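Local coordinates for solute-binding protein (PDB 2ZYO) that binds linear maltodextrins such as maltotetraose, as well as cyclodextrins, probably delivering them to a membrane transporter for uptake, at residues 180-184 against 210-215; 186-190 against 353-359. All coordinates share one frame; numbering follows the deposited sequence.

Contact 1 (180-184 against 210-215); sequences LFAAK and QGMNEV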
loop_
_atom_site.group_PDB
_atom_site.type_symbol
_atom_site.label_atom_id
_atom_site.label_comp_id
_atom_site.label_asym_id
_atom_site.label_seq_id
_atom_site.Cartn_x
_atom_site.Cartn_y
_atom_site.Cartn_z
ATOM N N LEU A 180 -0.376 -10.820 11.053
ATOM C CA LEU A 180 -0.424 -12.071 11.816
ATOM C C LEU A 180 0.689 -13.028 11.401
ATOM O O LEU A 180 1.254 -13.727 12.242
ATOM C CB LEU A 180 -1.791 -12.749 11.675
ATOM C CG LEU A 180 -3.006 -11.990 12.223
ATOM C CD1 LEU A 180 -4.310 -12.635 11.773
ATOM C CD2 LEU A 180 -2.955 -11.891 13.743
ATOM N N PHE A 181 0.999 -13.056 10.107
ATOM C CA PHE A 181 2.088 -13.881 9.586
ATOM C C PHE A 181 3.448 -13.291 9.951
ATOM O O PHE A 181 4.338 -14.007 10.410
ATOM C CB PHE A 181 1.951 -14.058 8.071
ATOM C CG PHE A 181 0.795 -14.934 7.671
ATOM C CD1 PHE A 181 0.994 -16.281 7.398
ATOM C CD2 PHE A 181 -0.493 -14.414 7.572
ATOM C CE1 PHE A 181 -0.070 -17.102 7.026
ATOM C CE2 PHE A 181 -1.570 -15.227 7.204
ATOM C CZ PHE A 181 -1.356 -16.571 6.930
ATOM N N ALA A 182 3.593 -11.979 9.764
ATOM C CA ALA A 182 4.829 -11.274 10.108
ATOM C C ALA A 182 5.176 -11.407 11.592
ATOM O O ALA A 182 6.349 -11.533 11.949
ATOM C CB ALA A 182 4.733 -9.809 9.712
ATOM N N ALA A 183 4.151 -11.393 12.446
ATOM C CA ALA A 183 4.323 -11.556 13.893
ATOM C C ALA A 183 5.021 -12.867 14.246
ATOM O O ALA A 183 5.772 -12.937 15.219
ATOM C CB ALA A 183 2.977 -11.475 14.597
ATOM N N LYS A 184 4.768 -13.902 13.447
ATOM C CA LYS A 184 5.335 -15.226 13.695
ATOM C C LYS A 184 6.703 -15.405 13.035
ATOM O O LYS A 184 7.371 -16.418 13.255
ATOM C CB LYS A 184 4.370 -16.321 13.226
ATOM C CG LYS A 184 2.923 -16.131 13.679
ATOM C CD LYS A 184 2.800 -15.962 15.189
ATOM C CE LYS A 184 1.395 -15.541 15.572
ATOM N NZ LYS A 184 1.241 -15.386 17.047
ATOM N N GLN A 210 1.777 -21.009 11.927
ATOM C CA GLN A 210 1.405 -20.294 13.152
ATOM C C GLN A 210 0.584 -19.038 12.851
ATOM O O GLN A 210 -0.342 -18.701 13.595
ATOM C CB GLN A 210 2.638 -19.946 13.993
ATOM C CG GLN A 210 3.470 -21.156 14.427
ATOM C CD GLN A 210 2.685 -22.154 15.260
ATOM O OE1 GLN A 210 2.516 -23.310 14.868
ATOM N NE2 GLN A 210 2.199 -21.711 16.408
ATOM N N GLY A 211 0.930 -18.354 11.760
ATOM C CA GLY A 211 0.173 -17.193 11.295
ATOM C C GLY A 211 -1.240 -17.567 10.882
ATOM O O GLY A 211 -2.205 -16.911 11.281
ATOM N N MET A 212 -1.362 -18.632 10.090
ATOM C CA MET A 212 -2.670 -19.116 9.634
ATOM C C MET A 212 -3.512 -19.673 10.789
ATOM O O MET A 212 -4.745 -19.656 10.729
ATOM C CB MET A 212 -2.508 -20.157 8.517
ATOM C CG MET A 212 -3.819 -20.613 7.865
ATOM S SD MET A 212 -4.761 -19.298 7.055
ATOM C CE MET A 212 -4.131 -19.419 5.386
ATOM N N ASN A 213 -2.849 -20.165 11.835
ATOM C CA ASN A 213 -3.552 -20.586 13.047
ATOM C C ASN A 213 -4.277 -19.417 13.711
ATOM O O ASN A 213 -5.362 -19.589 14.274
ATOM C CB ASN A 213 -2.591 -21.234 14.047
ATOM C CG ASN A 213 -2.176 -22.637 13.643
ATOM O OD1 ASN A 213 -2.712 -23.216 12.702
ATOM N ND2 ASN A 213 -1.209 -23.190 14.361
ATOM N N GLU A 214 -3.671 -18.232 13.644
ATOM C CA GLU A 214 -4.306 -17.019 14.156
ATOM C C GLU A 214 -5.500 -16.634 13.286
ATOM O O GLU A 214 -6.562 -16.291 13.802
ATOM C CB GLU A 214 -3.308 -15.857 14.234
ATOM C CG GLU A 214 -2.173 -16.059 15.236
ATOM C CD GLU A 214 -2.551 -15.722 16.676
ATOM O OE1 GLU A 214 -3.744 -15.815 17.040
ATOM O OE2 GLU A 214 -1.638 -15.365 17.454
ATOM N N VAL A 215 -5.317 -16.702 11.967
ATOM C CA VAL A 215 -6.398 -16.462 11.005
ATOM C C VAL A 215 -7.602 -17.358 11.310
ATOM O O VAL A 215 -8.739 -16.882 11.387
ATOM C CB VAL A 215 -5.916 -16.685 9.544
ATOM C CG1 VAL A 215 -7.086 -16.659 8.561
ATOM C CG2 VAL A 215 -4.864 -15.646 9.162
#
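Phe181 and Leu180 of helix 174-183 meet Gly211 and Val215 of helix 206-220 in a buried helix-helix packing, joined by the Lys184-Glu214 salt bridge. The approach is close because Gly211 has no side chain: its CA lies 4.2 Å from the CA of Phe181. The same CA stands over a face of the Phe181 ring in a CH-pi contact, 4.3 Å from the ring centroid and 17° off the normal. Further along the ring, CE2 touches Val215 CG2 at 3.9 Å, the methyl that also meets Leu180 CD1. At the Lys184 end the packing turns polar. Lys184 bends at chi2 (-54°), laying CG against Gly211 N before the chain extends to place NZ 2.9 Å from Glu214 OE2, on the anti lone pair of that oxygen. Asp271 pairs with the same ammonium, while Glu214 OE1 pairs with Lys217. A methionine in place of Lys184 would probably leave Glu214 OE2 and Asp271 without their shared positive mate. Leu180 O, buried beside Gly211 CA, has no polar partner in the model, which is likely to be a local cost of the close approach, while the charges run as a chain, Asp271-Lys184-Glu214-Lys217.

Contact 2 (186-190 against 353-359); sequences AAVFK and IPEMGVV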
loop_
_atom_site.group_PDB
_atom_site.type_symbol
_atom_site.label_atom_id
_atom_site.label_comp_id
_atom_site.label_asym_id
_atom_site.label_seq_id
_atom_site.Cartn_x
_atom_site.Cartn_y
_atom_site.Cartn_z
ATOM N N ALA A 186 7.058 -15.108 9.591
ATOM C CA ALA A 186 6.824 -15.612 8.239
ATOM C C ALA A 186 7.062 -14.539 7.182
ATOM O O ALA A 186 6.739 -13.366 7.391
ATOM C CB ALA A 186 5.416 -16.171 8.115
ATOM N N ALA A 187 7.626 -14.957 6.051
ATOM C CA ALA A 187 7.870 -14.072 4.916
ATOM C C ALA A 187 7.187 -14.625 3.666
ATOM O O ALA A 187 6.923 -15.827 3.580
ATOM C CB ALA A 187 9.368 -13.916 4.683
ATOM N N VAL A 188 6.895 -13.751 2.706
ATOM C CA VAL A 188 6.362 -14.189 1.415
ATOM C C VAL A 188 7.489 -14.809 0.585
ATOM O O VAL A 188 7.424 -15.985 0.224
ATOM C CB VAL A 188 5.688 -13.041 0.624
ATOM C CG1 VAL A 188 5.028 -13.589 -0.632
ATOM C CG2 VAL A 188 4.663 -12.311 1.488
ATOM N N PHE A 189 8.512 -14.008 0.293
ATOM C CA PHE A 189 9.724 -14.477 -0.379
ATOM C C PHE A 189 10.921 -14.211 0.522
ATOM O O PHE A 189 10.949 -13.211 1.240
ATOM C CB PHE A 189 9.935 -13.747 -1.711
ATOM C CG PHE A 189 8.813 -13.923 -2.696
ATOM C CD1 PHE A 189 8.683 -15.103 -3.423
ATOM C CD2 PHE A 189 7.900 -12.896 -2.917
ATOM C CE1 PHE A 189 7.650 -15.264 -4.345
ATOM C CE2 PHE A 189 6.865 -13.049 -3.834
ATOM C CZ PHE A 189 6.740 -14.235 -4.549
ATOM N N LYS A 190 11.911 -15.101 0.482
ATOM C CA LYS A 190 13.148 -14.888 1.231
ATOM C C LYS A 190 13.905 -13.688 0.670
ATOM O O LYS A 190 14.196 -13.631 -0.527
ATOM C CB LYS A 190 14.027 -16.143 1.208
ATOM C CG LYS A 190 15.406 -15.985 1.860
ATOM C CD LYS A 190 15.319 -15.709 3.359
ATOM C CE LYS A 190 16.699 -15.674 4.006
ATOM N NZ LYS A 190 17.584 -14.622 3.426
ATOM N N ILE A 353 8.288 -7.628 -6.942
ATOM C CA ILE A 353 8.702 -8.560 -7.996
ATOM C C ILE A 353 7.474 -9.114 -8.733
ATOM O O ILE A 353 6.407 -9.249 -8.129
ATOM C CB ILE A 353 9.617 -9.703 -7.461
ATOM C CG1 ILE A 353 8.872 -10.609 -6.468
ATOM C CG2 ILE A 353 10.888 -9.120 -6.840
ATOM C CD1 ILE A 353 9.565 -11.943 -6.209
ATOM N N PRO A 354 7.610 -9.409 -10.044
ATOM C CA PRO A 354 6.456 -9.875 -10.824
ATOM C C PRO A 354 5.763 -11.100 -10.223
ATOM O O PRO A 354 4.541 -11.230 -10.325
ATOM C CB PRO A 354 7.070 -10.225 -12.184
ATOM C CG PRO A 354 8.279 -9.365 -12.277
ATOM C CD PRO A 354 8.823 -9.310 -10.879
ATOM N N GLU A 355 6.543 -11.968 -9.585
ATOM C CA GLU A 355 6.028 -13.207 -9.001
ATOM C C GLU A 355 4.987 -13.002 -7.896
ATOM O O GLU A 355 4.166 -13.884 -7.650
ATOM C CB GLU A 355 7.179 -14.081 -8.500
ATOM C CG GLU A 355 8.036 -14.669 -9.619
ATOM C CD GLU A 355 9.084 -13.704 -10.163
ATOM O OE1 GLU A 355 9.309 -12.632 -9.557
ATOM O OE2 GLU A 355 9.689 -14.027 -11.206
ATOM N N MET A 356 5.012 -11.844 -7.237
ATOM C CA MET A 356 4.009 -11.537 -6.215
ATOM C C MET A 356 2.593 -11.509 -6.798
ATOM O O MET A 356 1.624 -11.826 -6.106
ATOM C CB MET A 356 4.324 -10.215 -5.507
ATOM C CG MET A 356 3.437 -9.940 -4.294
ATOM S SD MET A 356 3.649 -11.157 -2.979
ATOM C CE MET A 356 2.219 -10.828 -1.953
ATOM N N GLY A 357 2.487 -11.145 -8.076
ATOM C CA GLY A 357 1.200 -11.071 -8.769
ATOM C C GLY A 357 0.363 -12.337 -8.706
ATOM O O GLY A 357 -0.867 -12.271 -8.648
ATOM N N VAL A 358 1.029 -13.490 -8.708
ATOM C CA VAL A 358 0.334 -14.779 -8.700
ATOM C C VAL A 358 0.249 -15.404 -7.301
ATOM O O VAL A 358 -0.229 -16.528 -7.146
ATOM C CB VAL A 358 0.950 -15.782 -9.713
ATOM C CG1 VAL A 358 0.813 -15.255 -11.139
ATOM C CG2 VAL A 358 2.407 -16.083 -9.375
ATOM N N VAL A 359 0.713 -14.668 -6.293
ATOM C CA VAL A 359 0.650 -15.133 -4.905
ATOM C C VAL A 359 -0.737 -14.899 -4.299
ATOM O O VAL A 359 -1.258 -15.765 -3.590
ATOM C CB VAL A 359 1.757 -14.484 -4.022
ATOM C CG1 VAL A 359 1.494 -14.712 -2.528
ATOM C CG2 VAL A 359 3.122 -15.024 -4.404
#
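Val188 and Phe189, at the entry to the beta-hairpin of strands 189-192 and 195-201, press against Ile353, Met356 and Val359 in the connection that leads into helix 360-371. The Phe189 ring is the centre of the contact. Ile353 CD1 sits almost squarely over one face, 3.8 Å from the ring centroid and 13° off the normal. Its CG1 takes the crowded position between backbone N and carbonyl carbon (chi1 65°), which turns the terminal methyl onto the ring. From another direction Met356 SD comes obliquely to within 3.8 Å of Phe189 CE2, a Met-aromatic contact in which the sulfur stands well off the ring normal. Val359 CG2 meets Phe189 CZ at 3.7 Å, and Glu355 contributes its CB to the same atom, with its carboxylate not involved.

The hairpin is thus packed on a run of successive i to i+3 turns of helical backbone: Met356 N bonds to Ile353 O at 3.1 Å, and Gly357 N and Val359 N each bond likewise to the carbonyl three residues before, bringing Ile353, Met356 and Val359 to bear on the hairpin together. Leu196 and Ile201 of the second hairpin strand also touch Phe189. Val188 reaches across with CG1, anti to its own nitrogen, to lie 3.7 Å from Met356 SD; the two side chains cross at about a right angle. The same methyl faces Val359 CG1 at 4.2 Å. Val359 also rests on Met388 of helix 377-394, and the Met356 side chain lies about 7 Å from a bound glucose unit.

Contacts 1 and 2 have centres about 17 Å apart and interleave along the chain, in the order 180-184, 186-190, 210-215, 353-359. The first two segments follow almost directly: helix 174-183 ends and strand 189-192 soon begins, and Phe181 O probably accepts a hydrogen bond from Ala186 N at 3.0 Å. A shared neighbour is helix 360-371, which begins just after 353-359 and is touched by Met212 and Val215 of 210-215. Sugar-pocket residues lie on two of these helices, Tyr175 and Tyr176 on helix 174-183, Trp360 and Asn364 on helix 360-371. The two contacts thus join parts of the chain distant in sequence around helices that carry pocket residues, consistent with a place in the scaffold of the sugar site.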